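Local structure of transcription antitermination protein NusB (Aquifex aeolicus, 3R2C) at residues Tyr16-Arg21 with Gly26-Glu31; Glu91-Lys96 with Lys132-Ser137; Arg102-Ile107 with Gly125-Ile130. The protein binds RNA and is probably involved in transcription antitermination at ribosomal RNA genes, recognising the boxA sequence of their operons. All blocks are in the same frame, centred on the assembly; numbering follows the deposited sequence. Where two conformers were deposited one is given.

Contact 1 of 3, residues Tyr16-Arg21 with Gly26-Glu31. With ACT (acetate ion), chain K.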
loop_
_atom_site.group_PDB
_atom_site.type_symbol
_atom_site.label_atom_id
_atom_site.label_comp_id
_atom_site.label_asym_id
_atom_site.label_seq_id
_atom_site.Cartn_x
_atom_site.Cartn_y
_atom_site.Cartn_z
ATOM N N TYR A 16 -2.114 1.313 1.497
ATOM C CA TYR A 16 -1.916 0.030 0.833
ATOM C C TYR A 16 -3.010 -0.953 1.269
ATOM O O TYR A 16 -3.679 -1.574 0.431
ATOM C CB TYR A 16 -0.499 -0.479 1.138
ATOM C CG TYR A 16 -0.177 -1.916 0.740
ATOM C CD1 TYR A 16 0.211 -2.237 -0.558
ATOM C CD2 TYR A 16 -0.223 -2.937 1.677
ATOM C CE1 TYR A 16 0.529 -3.547 -0.912
ATOM C CE2 TYR A 16 0.097 -4.236 1.339
ATOM C CZ TYR A 16 0.467 -4.537 0.044
ATOM O OH TYR A 16 0.760 -5.844 -0.284
ATOM N N ARG A 17 -3.241 -1.063 2.575
ATOM C CA ARG A 17 -4.302 -1.941 3.078
ATOM C C ARG A 17 -5.694 -1.512 2.651
ATOM O O ARG A 17 -6.562 -2.345 2.374
ATOM C CB ARG A 17 -4.270 -1.993 4.601
ATOM C CG ARG A 17 -3.400 -3.090 5.108
ATOM C CD ARG A 17 -3.175 -2.979 6.596
ATOM N NE ARG A 17 -1.879 -3.542 6.937
ATOM C CZ ARG A 17 -1.530 -3.933 8.154
ATOM N NH1 ARG A 17 -2.390 -3.840 9.154
ATOM N NH2 ARG A 17 -0.326 -4.441 8.346
ATOM N N TRP A 18 -5.912 -0.209 2.617
ATOM C CA TRP A 18 -7.212 0.348 2.240
ATOM C C TRP A 18 -7.502 -0.035 0.786
ATOM O O TRP A 18 -8.606 -0.467 0.444
ATOM C CB TRP A 18 -7.147 1.863 2.397
ATOM C CG TRP A 18 -8.407 2.603 2.102
ATOM C CD1 TRP A 18 -9.674 2.262 2.461
ATOM C CD2 TRP A 18 -8.506 3.842 1.398
ATOM N NE1 TRP A 18 -10.558 3.217 2.028
ATOM C CE2 TRP A 18 -9.862 4.203 1.370
ATOM C CE3 TRP A 18 -7.574 4.689 0.797
ATOM C CZ2 TRP A 18 -10.316 5.358 0.752
ATOM C CZ3 TRP A 18 -8.019 5.836 0.180
ATOM C CH2 TRP A 18 -9.376 6.168 0.171
ATOM N N ASP A 19 -6.480 0.077 -0.053
ATOM C CA ASP A 19 -6.617 -0.218 -1.474
ATOM C C ASP A 19 -6.990 -1.693 -1.638
ATOM O O ASP A 19 -7.848 -2.052 -2.448
ATOM C CB ASP A 19 -5.302 0.098 -2.199
ATOM C CG ASP A 19 -5.505 0.406 -3.678
ATOM O OD1 ASP A 19 -6.654 0.474 -4.137
ATOM O OD2 ASP A 19 -4.508 0.566 -4.394
ATOM N N LEU A 20 -6.362 -2.543 -0.834
ATOM C CA LEU A 20 -6.561 -3.984 -0.934
ATOM C C LEU A 20 -7.853 -4.487 -0.300
ATOM O O LEU A 20 -8.441 -5.458 -0.780
ATOM C CB LEU A 20 -5.391 -4.712 -0.286
ATOM C CG LEU A 20 -4.141 -4.687 -1.163
ATOM C CD1 LEU A 20 -2.920 -5.032 -0.342
ATOM C CD2 LEU A 20 -4.330 -5.636 -2.320
ATOM N N ARG A 21 -8.298 -3.835 0.765
ATOM C CA ARG A 21 -9.417 -4.356 1.555
ATOM C C ARG A 21 -10.687 -3.525 1.453
ATOM O O ARG A 21 -11.780 -4.055 1.611
ATOM C CB ARG A 21 -9.010 -4.473 3.019
ATOM C CG ARG A 21 -8.086 -5.655 3.264
ATOM C CD ARG A 21 -7.425 -5.585 4.609
ATOM N NE ARG A 21 -8.378 -5.516 5.723
ATOM C CZ ARG A 21 -7.995 -5.389 6.992
ATOM N NH1 ARG A 21 -6.695 -5.334 7.284
ATOM N NH2 ARG A 21 -8.898 -5.305 7.963
ATOM N N GLY A 26 -10.045 4.636 9.167
ATOM C CA GLY A 26 -9.859 4.826 10.597
ATOM C C GLY A 26 -9.545 3.530 11.333
ATOM O O GLY A 26 -8.687 3.513 12.212
ATOM N N GLU A 27 -10.249 2.456 10.973
ATOM C CA GLU A 27 -10.022 1.124 11.546
ATOM C C GLU A 27 -8.706 0.492 11.054
ATOM O O GLU A 27 -8.020 -0.219 11.800
ATOM C CB GLU A 27 -11.207 0.202 11.207
ATOM C CG GLU A 27 -12.445 0.435 12.071
ATOM C CD GLU A 27 -13.694 -0.254 11.525
ATOM O OE1 GLU A 27 -13.576 -1.354 10.935
ATOM O OE2 GLU A 27 -14.797 0.310 11.686
ATOM N N LEU A 28 -8.375 0.714 9.787
ATOM C CA LEU A 28 -7.106 0.231 9.241
ATOM C C LEU A 28 -5.925 0.954 9.907
ATOM O O LEU A 28 -4.884 0.349 10.163
ATOM C CB LEU A 28 -7.069 0.393 7.718
ATOM C CG LEU A 28 -8.085 -0.463 6.947
ATOM C CD1 LEU A 28 -8.080 -0.122 5.464
ATOM C CD2 LEU A 28 -7.823 -1.961 7.165
ATOM N N PHE A 29 -6.097 2.244 10.196
ATOM C CA PHE A 29 -5.071 3.038 10.862
ATOM C C PHE A 29 -4.811 2.507 12.275
ATOM O O PHE A 29 -3.671 2.380 12.711
ATOM C CB PHE A 29 -5.509 4.504 10.928
ATOM C CG PHE A 29 -4.474 5.427 11.519
ATOM C CD1 PHE A 29 -3.395 5.859 10.765
ATOM C CD2 PHE A 29 -4.592 5.880 12.826
ATOM C CE1 PHE A 29 -2.429 6.719 11.309
ATOM C CE2 PHE A 29 -3.636 6.742 13.372
ATOM C CZ PHE A 29 -2.550 7.155 12.605
ATOM N N LYS A 30 -5.884 2.191 12.989
ATOM C CA LYS A 30 -5.770 1.606 14.313
ATOM C C LYS A 30 -5.002 0.279 14.240
ATOM O O LYS A 30 -4.138 0.024 15.075
ATOM C CB LYS A 30 -7.172 1.444 14.931
ATOM C CG LYS A 30 -7.239 0.703 16.265
ATOM C CD LYS A 30 -8.678 0.263 16.599
ATOM C CE LYS A 30 -9.537 1.399 17.174
ATOM N NZ LYS A 30 -10.967 0.991 17.373
ATOM N N GLU A 31 -5.278 -0.554 13.232
ATOM C CA GLU A 31 -4.555 -1.820 13.081
ATOM C C GLU A 31 -3.047 -1.605 12.908
ATOM O O GLU A 31 -2.229 -2.282 13.540
ATOM C CB GLU A 31 -5.064 -2.613 11.874
ATOM C CG GLU A 31 -6.364 -3.340 12.078
ATOM C CD GLU A 31 -6.783 -4.130 10.836
ATOM O OE1 GLU A 31 -5.964 -4.274 9.899
ATOM O OE2 GLU A 31 -7.930 -4.605 10.803
HETATM C C ACT K . -12.065 3.502 14.598
HETATM O O ACT K . -13.150 3.307 13.996
HETATM O OXT ACT K . -11.636 2.545 15.280
HETATM C CH3 ACT K . -11.316 4.804 14.516
#

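Contact 2 of 3, residues Glu91-Lys96 with Lys132-Ser137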
loop_
_atom_site.group_PDB
_atom_site.type_symbol
_atom_site.label_atom_id
_atom_site.label_comp_id
_atom_site.label_asym_id
_atom_site.label_seq_id
_atom_site.Cartn_x
_atom_site.Cartn_y
_atom_site.Cartn_z
ATOM N N GLU A 91 1.155 14.761 0.405
ATOM C CA GLU A 91 2.075 15.588 1.196
ATOM C C GLU A 91 2.632 16.778 0.416
ATOM O O GLU A 91 2.698 17.895 0.936
ATOM C CB GLU A 91 3.250 14.775 1.763
ATOM C CG GLU A 91 3.966 15.561 2.865
ATOM C CD GLU A 91 4.897 14.714 3.702
ATOM O OE1 GLU A 91 5.123 13.538 3.344
ATOM O OE2 GLU A 91 5.405 15.233 4.723
ATOM N N LEU A 92 3.048 16.546 -0.820
ATOM C CA LEU A 92 3.698 17.598 -1.605
ATOM C C LEU A 92 2.704 18.687 -1.978
ATOM O O LEU A 92 3.029 19.863 -1.987
ATOM C CB LEU A 92 4.295 17.015 -2.888
ATOM C CG LEU A 92 5.556 16.178 -2.655
ATOM C CD1 LEU A 92 5.956 15.470 -3.952
ATOM C CD2 LEU A 92 6.705 17.041 -2.111
ATOM N N ILE A 93 1.480 18.281 -2.276
ATOM C CA ILE A 93 0.517 19.207 -2.849
ATOM C C ILE A 93 -0.534 19.622 -1.851
ATOM O O ILE A 93 -0.734 20.808 -1.624
ATOM C CB ILE A 93 -0.141 18.617 -4.093
ATOM C CG1 ILE A 93 0.924 18.446 -5.178
ATOM C CG2 ILE A 93 -1.284 19.519 -4.577
ATOM C CD1 ILE A 93 0.374 18.230 -6.559
ATOM N N PHE A 94 -1.196 18.656 -1.237
ATOM C CA PHE A 94 -2.329 18.990 -0.397
ATOM C C PHE A 94 -1.879 19.481 0.981
ATOM O O PHE A 94 -2.580 20.255 1.620
ATOM C CB PHE A 94 -3.315 17.811 -0.341
ATOM C CG PHE A 94 -4.060 17.620 -1.629
ATOM C CD1 PHE A 94 -3.537 16.836 -2.642
ATOM C CD2 PHE A 94 -5.268 18.285 -1.849
ATOM C CE1 PHE A 94 -4.221 16.682 -3.842
ATOM C CE2 PHE A 94 -5.961 18.141 -3.041
ATOM C CZ PHE A 94 -5.442 17.339 -4.040
ATOM N N LEU A 95 -0.695 19.074 1.422
ATOM C CA LEU A 95 -0.149 19.627 2.658
ATOM C C LEU A 95 0.954 20.659 2.366
ATOM O O LEU A 95 1.559 21.193 3.289
ATOM C CB LEU A 95 0.366 18.516 3.569
ATOM C CG LEU A 95 -0.708 17.573 4.125
ATOM C CD1 LEU A 95 -0.058 16.463 4.937
ATOM C CD2 LEU A 95 -1.740 18.326 4.969
ATOM N N LYS A 96 1.209 20.921 1.085
ATOM C CA LYS A 96 2.163 21.951 0.658
ATOM C C LYS A 96 3.491 21.819 1.401
ATOM O O LYS A 96 3.930 22.757 2.073
ATOM C CB LYS A 96 1.578 23.357 0.883
ATOM C CG LYS A 96 0.218 23.599 0.224
ATOM C CD LYS A 96 -0.252 25.049 0.404
ATOM C CE LYS A 96 -1.701 25.232 -0.054
ATOM N NZ LYS A 96 -2.071 26.664 -0.262
ATOM N N LYS A 132 6.528 19.185 -10.660
ATOM C CA LYS A 132 6.976 20.323 -11.453
ATOM C C LYS A 132 5.786 21.050 -12.076
ATOM O O LYS A 132 5.800 22.271 -12.211
ATOM C CB LYS A 132 7.982 19.903 -12.521
ATOM C CG LYS A 132 9.429 20.147 -12.103
ATOM C CD LYS A 132 9.952 19.037 -11.211
ATOM C CE LYS A 132 10.950 18.169 -11.955
ATOM N NZ LYS A 132 10.417 17.628 -13.235
ATOM N N ALA A 133 4.754 20.299 -12.435
ATOM C CA ALA A 133 3.545 20.890 -12.985
ATOM C C ALA A 133 2.814 21.695 -11.910
ATOM O O ALA A 133 2.270 22.753 -12.189
ATOM C CB ALA A 133 2.650 19.816 -13.564
ATOM N N TYR A 134 2.820 21.200 -10.679
ATOM C CA TYR A 134 2.263 21.939 -9.551
ATOM C C TYR A 134 3.030 23.243 -9.302
ATOM O O TYR A 134 2.425 24.305 -9.152
ATOM C CB TYR A 134 2.274 21.066 -8.292
ATOM C CG TYR A 134 2.026 21.803 -6.992
ATOM C CD1 TYR A 134 0.774 22.349 -6.700
ATOM C CD2 TYR A 134 3.032 21.918 -6.036
ATOM C CE1 TYR A 134 0.546 23.015 -5.498
ATOM C CE2 TYR A 134 2.813 22.579 -4.834
ATOM C CZ TYR A 134 1.570 23.122 -4.571
ATOM O OH TYR A 134 1.370 23.770 -3.371
ATOM N N ILE A 135 4.354 23.170 -9.265
ATOM C CA ILE A 135 5.159 24.344 -8.939
ATOM C C ILE A 135 4.982 25.405 -10.022
ATOM O O ILE A 135 4.841 26.596 -9.741
ATOM C CB ILE A 135 6.661 23.992 -8.805
ATOM C CG1 ILE A 135 6.924 23.174 -7.532
ATOM C CG2 ILE A 135 7.511 25.252 -8.805
ATOM C CD1 ILE A 135 6.236 23.698 -6.281
ATOM N N THR A 136 4.980 24.941 -11.265
ATOM C CA THR A 136 4.795 25.792 -12.431
ATOM C C THR A 136 3.466 26.540 -12.364
ATOM O O THR A 136 3.423 27.762 -12.520
ATOM C CB THR A 136 4.856 24.940 -13.721
ATOM O OG1 THR A 136 6.223 24.656 -14.041
ATOM C CG2 THR A 136 4.195 25.660 -14.889
ATOM N N SER A 137 2.387 25.805 -12.119
ATOM C CA SER A 137 1.053 26.397 -12.086
ATOM C C SER A 137 0.830 27.317 -10.877
ATOM O O SER A 137 -0.017 28.207 -10.921
ATOM C CB SER A 137 -0.015 25.298 -12.115
ATOM O OG SER A 137 -0.157 24.682 -10.845
HETATM O O HOH W 1 -1.865 23.406 -2.850
#

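Contact 3 of 3, residues Arg102-Ile107 with Gly125-Ile130. With nucleotides of chain E.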
loop_
_atom_site.group_PDB
_atom_site.type_symbol
_atom_site.label_atom_id
_atom_site.label_comp_id
_atom_site.label_asym_id
_atom_site.label_seq_id
_atom_site.Cartn_x
_atom_site.Cartn_y
_atom_site.Cartn_z
ATOM N N ARG A 102 12.802 15.760 0.915
ATOM C CA ARG A 102 12.748 14.695 1.909
ATOM C C ARG A 102 11.536 13.816 1.686
ATOM O O ARG A 102 11.580 12.621 1.942
ATOM C CB ARG A 102 12.712 15.261 3.317
ATOM C CG ARG A 102 14.071 15.696 3.800
ATOM C CD ARG A 102 13.960 16.477 5.081
ATOM N NE ARG A 102 15.270 16.918 5.547
ATOM C CZ ARG A 102 15.454 17.882 6.437
ATOM N NH1 ARG A 102 14.412 18.519 6.948
ATOM N NH2 ARG A 102 16.680 18.213 6.807
ATOM N N VAL A 103 10.452 14.412 1.209
ATOM C CA VAL A 103 9.279 13.623 0.863
ATOM C C VAL A 103 9.640 12.624 -0.234
ATOM O O VAL A 103 9.328 11.441 -0.123
ATOM C CB VAL A 103 8.105 14.514 0.405
ATOM C CG1 VAL A 103 6.942 13.651 -0.076
ATOM C CG2 VAL A 103 7.668 15.429 1.545
ATOM N N PHE A 104 10.296 13.106 -1.284
ATOM C CA PHE A 104 10.698 12.253 -2.397
ATOM C C PHE A 104 11.574 11.116 -1.902
ATOM O O PHE A 104 11.394 9.962 -2.289
ATOM C CB PHE A 104 11.489 13.045 -3.453
ATOM C CG PHE A 104 10.636 13.672 -4.543
ATOM C CD1 PHE A 104 10.160 14.968 -4.416
ATOM C CD2 PHE A 104 10.360 12.977 -5.719
ATOM C CE1 PHE A 104 9.392 15.549 -5.420
ATOM C CE2 PHE A 104 9.596 13.565 -6.733
ATOM C CZ PHE A 104 9.117 14.847 -6.582
ATOM N N ILE A 105 12.562 11.449 -1.078
ATOM C CA ILE A 105 13.504 10.448 -0.624
ATOM C C ILE A 105 12.780 9.328 0.126
ATOM O O ILE A 105 12.998 8.153 -0.161
ATOM C CB ILE A 105 14.599 11.066 0.260
ATOM C CG1 ILE A 105 15.642 11.756 -0.620
ATOM C CG2 ILE A 105 15.273 9.989 1.129
ATOM C CD1 ILE A 105 16.498 12.745 0.129
ATOM N N ASP A 106 11.912 9.683 1.070
ATOM C CA ASP A 106 11.192 8.662 1.841
ATOM C C ASP A 106 10.176 7.866 0.995
ATOM O O ASP A 106 10.008 6.663 1.210
ATOM C CB ASP A 106 10.517 9.297 3.061
ATOM C CG ASP A 106 11.532 9.693 4.134
ATOM O OD1 ASP A 106 12.668 9.165 4.103
ATOM O OD2 ASP A 106 11.195 10.517 5.009
ATOM N N ILE A 107 9.526 8.513 0.029
ATOM C CA ILE A 107 8.528 7.817 -0.806
ATOM C C ILE A 107 9.229 6.758 -1.654
ATOM O O ILE A 107 8.786 5.621 -1.717
ATOM C CB ILE A 107 7.756 8.761 -1.756
ATOM C CG1 ILE A 107 6.852 9.720 -0.982
ATOM C CG2 ILE A 107 6.916 7.962 -2.756
ATOM C CD1 ILE A 107 5.839 9.046 -0.098
ATOM N N GLY A 125 9.935 9.219 -11.204
ATOM C CA GLY A 125 9.712 9.883 -12.476
ATOM C C GLY A 125 8.325 10.496 -12.570
ATOM O O GLY A 125 8.180 11.651 -12.974
ATOM N N VAL A 126 7.296 9.736 -12.198
ATOM C CA VAL A 126 5.935 10.284 -12.183
ATOM C C VAL A 126 5.776 11.412 -11.150
ATOM O O VAL A 126 5.249 12.479 -11.454
ATOM C CB VAL A 126 4.879 9.189 -11.909
ATOM C CG1 VAL A 126 3.486 9.812 -11.783
ATOM C CG2 VAL A 126 4.888 8.133 -13.024
ATOM N N LEU A 127 6.218 11.179 -9.920
ATOM C CA LEU A 127 6.033 12.170 -8.865
ATOM C C LEU A 127 6.761 13.476 -9.182
ATOM O O LEU A 127 6.287 14.558 -8.832
ATOM C CB LEU A 127 6.518 11.638 -7.508
ATOM C CG LEU A 127 6.066 12.476 -6.299
ATOM C CD1 LEU A 127 4.524 12.562 -6.227
ATOM C CD2 LEU A 127 6.606 11.893 -4.987
ATOM N N SER A 128 7.917 13.375 -9.830
ATOM C CA SER A 128 8.676 14.555 -10.215
ATOM C C SER A 128 7.927 15.406 -11.236
ATOM O O SER A 128 7.929 16.631 -11.152
ATOM C CB SER A 128 10.036 14.150 -10.791
ATOM O OG SER A 128 10.821 15.306 -11.026
ATOM N N ALA A 129 7.316 14.754 -12.222
ATOM C CA ALA A 129 6.507 15.455 -13.212
ATOM C C ALA A 129 5.292 16.117 -12.559
ATOM O O ALA A 129 4.952 17.256 -12.871
ATOM C CB ALA A 129 6.052 14.491 -14.300
ATOM N N ILE A 130 4.634 15.401 -11.652
ATOM C CA ILE A 130 3.478 15.943 -10.959
ATOM C C ILE A 130 3.904 17.192 -10.204
ATOM O O ILE A 130 3.232 18.223 -10.253
ATOM C CB ILE A 130 2.892 14.926 -9.942
ATOM C CG1 ILE A 130 2.176 13.791 -10.677
ATOM C CG2 ILE A 130 1.916 15.621 -8.976
ATOM C CD1 ILE A 130 1.858 12.592 -9.771
ATOM O "O5'" G E 1 18.273 14.952 11.146
ATOM C "C5'" G E 1 18.881 13.666 11.091
ATOM C "C4'" G E 1 19.041 13.191 9.670
ATOM O "O4'" G E 1 17.723 12.940 9.096
ATOM C "C3'" G E 1 19.708 14.179 8.722
ATOM O "O3'" G E 1 20.315 13.428 7.675
ATOM C "C2'" G E 1 18.497 14.944 8.182
ATOM O "O2'" G E 1 18.716 15.662 6.985
ATOM C "C1'" G E 1 17.516 13.787 7.986
ATOM N N9 G E 1 16.103 14.159 7.959
ATOM C C8 G E 1 15.373 15.154 8.571
ATOM N N7 G E 1 14.093 15.081 8.280
ATOM C C5 G E 1 13.983 13.977 7.443
ATOM C C6 G E 1 12.868 13.378 6.782
ATOM O O6 G E 1 11.697 13.732 6.812
ATOM N N1 G E 1 13.222 12.260 6.031
ATOM C C2 G E 1 14.504 11.786 5.919
ATOM N N2 G E 1 14.711 10.707 5.158
ATOM N N3 G E 1 15.542 12.337 6.513
ATOM C C4 G E 1 15.211 13.412 7.245
ATOM P P U E 4 16.926 17.136 -3.463
ATOM O OP1 U E 4 18.349 16.734 -3.465
ATOM O OP2 U E 4 16.540 18.427 -4.077
ATOM O "O5'" U E 4 16.043 15.975 -4.070
ATOM C "C5'" U E 4 15.970 14.715 -3.438
ATOM C "C4'" U E 4 15.411 13.704 -4.380
ATOM O "O4'" U E 4 14.042 14.045 -4.679
ATOM C "C3'" U E 4 16.085 13.653 -5.737
ATOM O "O3'" U E 4 17.273 12.882 -5.706
ATOM C "C2'" U E 4 14.984 13.087 -6.634
ATOM O "O2'" U E 4 14.889 11.678 -6.486
ATOM C "C1'" U E 4 13.737 13.711 -6.011
ATOM N N1 U E 4 13.273 14.933 -6.705
ATOM C C2 U E 4 12.719 14.812 -7.963
ATOM O O2 U E 4 12.666 13.764 -8.580
ATOM N N3 U E 4 12.257 15.984 -8.503
ATOM C C4 U E 4 12.253 17.229 -7.918
ATOM O O4 U E 4 11.783 18.176 -8.546
ATOM C C5 U E 4 12.805 17.276 -6.601
ATOM C C6 U E 4 13.270 16.145 -6.055
ATOM P P C E 3 19.990 16.046 2.537
ATOM O OP1 C E 3 21.009 17.105 2.712
ATOM O OP2 C E 3 19.170 15.639 3.710
ATOM O "O5'" C E 3 19.038 16.411 1.326
ATOM C "C5'" C E 3 18.085 15.475 0.866
ATOM C "C4'" C E 3 16.953 16.157 0.154
ATOM O "O4'" C E 3 16.127 16.858 1.129
ATOM C "C3'" C E 3 17.373 17.201 -0.879
ATOM O "O3'" C E 3 16.437 17.187 -1.947
ATOM C "C2'" C E 3 17.234 18.505 -0.097
ATOM O "O2'" C E 3 17.060 19.654 -0.897
ATOM C "C1'" C E 3 15.999 18.208 0.743
ATOM N N1 C E 3 15.869 19.038 1.952
ATOM C C2 C E 3 14.655 19.696 2.168
ATOM O O2 C E 3 13.729 19.550 1.351
ATOM N N3 C E 3 14.512 20.469 3.271
ATOM C C4 C E 3 15.524 20.602 4.131
ATOM N N4 C E 3 15.322 21.378 5.200
ATOM C C5 C E 3 16.774 19.946 3.933
ATOM C C6 C E 3 16.901 19.181 2.841
#

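Contact 1 of 3, residues Tyr16-Arg21 with Gly26-Glu31
Leu28 of helix 25-36 fits against Trp18 and Arg21 of helix 3-21, closing a corner between two consecutive helices. Their short segments cross at 128°, with axes 10.0 Å apart. The two methyl branches of Leu28 part: CD1 presses on the backbone, 3.4 Å from Trp18 CA, while CD2 lies over the centre of the Arg21 guanidinium face, 3.4 Å from CZ. Beside the leucine lies an ionic network. Arg21 grips Glu31 end-on, NH1 to OE1 at 2.9 Å and NH2 to OE2 at 3.1 Å, with guanidinium and carboxylate nearly coplanar. A bend in the arginine chain (chi3 57°) turns its end toward the acid, and Glu23 also pairs with NH2. Arg17, its chain extended, adds a long salt bridge from NH1 to Glu31 OE1 (3.7 Å), while its NH2 pairs with Glu35. Another protein chain packs against both arginines and binds Arg21 NH1 through its backbone. Arginine suits these places because its aliphatic stem can be buried while its planar head still bonds through several N-H groups along its rim. A leucine packed against a salt-bridge network thus joins the first two helices of the all-helical NusB fold.

Contact 2 of 3, residues Glu91-Lys96 with Lys132-Ser137
Where helix 79-94 ends, its closing turn widens to a pi-type turn and Ile93 comes beside Tyr134 of helix 117-137, their CA atoms 7.4 Å apart; the chain then leaves helical geometry at Lys96, whose phi is positive.

Tyr134 carries the contact. Its CG stands anti to the backbone N (chi1 167°), which sends the ring across to the other helix. Ile93 lies over one face of that ring: CG1 is 4.2 Å from the ring centroid and 18° off the normal, a CH-pi contact. The two branches of the isoleucine spread along the tyrosine side chain, CD1 meeting Tyr134 CB at 3.8 Å and CG2 coming to 4.1 Å from ring atom Tyr134 CE1. A beta-branched residue suits this place, since it offers carbon on both sides of its CB. Farther out, the ring reaches the turn that follows the helix, where Tyr134 OH passes 3.8 Å from Lys96 CG and the two side chains meet at about a right angle. No direct hydrogen bond joins the segments. A water stands in for one, donating to Ile93 O at 3.1 Å and bonding Tyr134 OH at 3.3 Å. Within the segment Ile93 O receives a weak bond from Lys96 N, and the water adds a second donor.

On the other segment, Ser137 OG turns back to Tyr134 O and Thr136 OG1 to Lys132 O, adding side-chain bonds to the helix as it nears its end.

Deeper in, Leu92 packs on Val103 and Phe104 of helix 100-114 and on Leu127 and Tyr131 of helix 117-137, while Ile93 also meets Ile130; Phe94 stacks on His57 and packs against helix 58-66. The contact therefore forms the outer edge of a cluster of helices.

Contact 3 of 3, residues Arg102-Ile107 with Gly125-Ile130
Apolar contacts join the two helices through Phe104 and Leu127. Leu127 CD2 lies over one face of the ring, 4.1 Å from its centroid, in a CH-pi contact, and CB touches Phe104 CE2 at 3.7 Å. The uracil of U4 of chain E covers the opposite face, its N1 over the ring centre, so the phenylalanine is sandwiched. The ring edge meets Ser128 N.

Hydrogen bonds read the bases. Ser128 OG accepts from U4 N3 at 3.0 Å and also bonds O2 of a cytosine base other than C3 of chain E. Asp106 takes two nearly straight bonds from G1 of chain E, OD1 from N2 at 2.8 Å and OD2 from N1 at 2.9 Å; a carboxylate matches the paired donors of guanine's Watson-Crick edge. Lys5 and Arg8 form salt bridges to the same carboxylate, which probably keep it ionised.

Cationic and planar contacts belong to Arg102. Its extended chain slides the flat head between bases, with G1 C8 over one face and C3 C5 over the other; NH2 makes a weak bond to G1 O2', and Glu99 holds NH1 in a salt bridge. With an alanine here, G1 and C3 would probably lose the flat spacer between them, and Glu99 its charged mate.

Side chains from two adjacent helices thus build a base-specific single-stranded RNA-binding surface, consistent with boxA recognition by NusB proteins.

In the fold
Contact 1 lies on the opposite side of the chain's centre from the other two, about 23 Å from contact 3 and 26 Å from contact 2, centre to centre. It is buried, apolar at Leu28 and ionic beside it, pairing neighbouring helices beside another protein chain. Contacts 2 and 3 share helix 117-137 and touch directly through Leu92, which makes their apolar parts continuous. Their settings differ. Contact 2 is partly exposed, at helix ends, and relies on an aromatic-aliphatic overlap with a water bridge. Contact 3 is buried with its RNA in place, where Phe104 faces protein on one side and a base on the other, and polar and charged groups bind other base edges and faces.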